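Local coordinates for protein nucleotidyl transferase (Methanothermobacter thermautotrophicus, PDB 6PLJ) that probably acts as a nucleotidyltransferase with a MobA-like NTP transferase domain, in an archaeon whose cell wall is built of pseudomurein, at residues 225-228 with 229-232. Numbering follows the deposited sequence.
Sequences DYLR and IRDH. With EDO (1,2-ethanediol), chain E.
Leu227 lays its methyl CD2 over one face of the Arg230 guanidinium, offset toward the rim and 3.6 Å from Arg230 CZ; a branched aliphatic suits this place because the flat, delocalised face takes carbon readily while its N-H bonds point outward in the plane. The arginine chain runs extended from the backbone, then bends at chi3 (85°), which turns the guanidinium back toward the preceding turn, where Tyr226 CE2 comes in obliquely. Tyrosine offers a flat face to the arginine methylenes: Arg230 CB lies over it, and the chain, long enough to pass the ring, brings CD within 3.8 Å of Tyr226 OH. The guanidinium plane is turned 72° from the ring. One water joins their polar ends, donating to Tyr226 OH at 2.7 Å and accepting from Arg230 NH2. Tyr226 OH is also hydrogen-bonded to Pro56 O, which ties this face of the C-terminal helix 223-236 to strand 56-57, where Leu57 meets Tyr226, Ile229 and Arg230. The backbone keeps regular i to i+4 alpha-helical bonds. One turn on from Leu227, the Asp231 carboxylate suits two donors: OD2 accepts both hydroxyls of a 1,2-ethanediol, probably a crystallisation additive, whose O2 rests 3.8 Å from Leu227 CB.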
# COMPACT_ATOMS: atom_id res chain seq x y z
N ASP A 225 -11.95 -10.18 4.95
CA ASP A 225 -11.51 -9.20 3.95
C ASP A 225 -10.87 -9.89 2.76
O ASP A 225 -11.09 -9.52 1.61
CB ASP A 225 -10.50 -8.22 4.55
CG ASP A 225 -11.07 -7.39 5.68
OD1 ASP A 225 -12.24 -6.95 5.59
OD2 ASP A 225 -10.31 -7.11 6.65
N TYR A 226 -10.04 -10.90 3.04
CA TYR A 226 -9.44 -11.68 1.97
C TYR A 226 -10.52 -12.40 1.15
O TYR A 226 -10.49 -12.38 -0.08
CB TYR A 226 -8.45 -12.68 2.52
CG TYR A 226 -8.11 -13.80 1.59
CD1 TYR A 226 -7.24 -13.59 0.51
CD2 TYR A 226 -8.65 -15.07 1.77
CE1 TYR A 226 -6.92 -14.61 -0.36
CE2 TYR A 226 -8.32 -16.10 0.90
CZ TYR A 226 -7.45 -15.87 -0.15
OH TYR A 226 -7.10 -16.89 -1.00
N LEU A 227 -11.50 -12.98 1.83
CA LEU A 227 -12.53 -13.72 1.11
C LEU A 227 -13.34 -12.79 0.22
O LEU A 227 -13.69 -13.16 -0.90
CB LEU A 227 -13.45 -14.47 2.06
CG LEU A 227 -12.76 -15.55 2.90
CD1 LEU A 227 -13.75 -16.13 3.89
CD2 LEU A 227 -12.17 -16.63 2.02
N ARG A 228 -13.59 -11.59 0.71
CA ARG A 228 -14.28 -10.56 -0.07
C ARG A 228 -13.49 -10.19 -1.34
O ARG A 228 -14.04 -10.10 -2.42
CB ARG A 228 -14.52 -9.34 0.80
CG ARG A 228 -15.24 -8.21 0.10
CD ARG A 228 -15.38 -7.00 0.99
NE ARG A 228 -15.94 -5.90 0.23
CZ ARG A 228 -16.12 -4.66 0.68
NH1 ARG A 228 -15.76 -4.32 1.91
NH2 ARG A 228 -16.66 -3.75 -0.14
N ILE A 229 -12.19 -10.00 -1.19
CA ILE A 229 -11.34 -9.70 -2.33
C ILE A 229 -11.28 -10.89 -3.28
O ILE A 229 -11.39 -10.72 -4.49
CB ILE A 229 -9.92 -9.31 -1.86
CG1 ILE A 229 -9.97 -7.94 -1.18
CG2 ILE A 229 -8.94 -9.32 -3.04
CD1 ILE A 229 -8.77 -7.64 -0.32
N ARG A 230 -11.13 -12.08 -2.74
CA ARG A 230 -11.05 -13.29 -3.59
C ARG A 230 -12.34 -13.41 -4.41
O ARG A 230 -12.26 -13.74 -5.54
CB ARG A 230 -10.78 -14.53 -2.73
CG ARG A 230 -10.74 -15.84 -3.51
CD ARG A 230 -10.52 -17.04 -2.59
NE ARG A 230 -11.78 -17.50 -2.03
CZ ARG A 230 -11.91 -18.46 -1.11
NH1 ARG A 230 -13.12 -18.77 -0.68
NH2 ARG A 230 -10.85 -19.07 -0.61
N ASP A 231 -13.48 -13.17 -3.79
CA ASP A 231 -14.76 -13.25 -4.51
C ASP A 231 -14.83 -12.26 -5.67
O ASP A 231 -15.35 -12.58 -6.75
CB ASP A 231 -15.94 -13.03 -3.56
CG ASP A 231 -16.18 -14.21 -2.62
OD1 ASP A 231 -15.61 -15.30 -2.82
OD2 ASP A 231 -16.93 -14.01 -1.65
N HIS A 232 -14.30 -11.06 -5.46
CA HIS A 232 -14.22 -10.06 -6.53
C HIS A 232 -13.33 -10.53 -7.68
O HIS A 232 -13.71 -10.39 -8.85
CB HIS A 232 -13.69 -8.75 -5.95
CG HIS A 232 -13.19 -7.78 -6.97
ND1 HIS A 232 -14.02 -7.14 -7.85
CD2 HIS A 232 -11.94 -7.30 -7.20
CE1 HIS A 232 -13.30 -6.31 -8.60
NE2 HIS A 232 -12.04 -6.40 -8.22
C1 EDO E . -17.10 -16.03 1.60
O1 EDO E . -16.87 -15.97 0.19
C2 EDO E . -17.46 -14.63 2.09
O2 EDO E . -17.00 -13.67 1.13
O HOH W 1 -7.92 -19.40 -0.47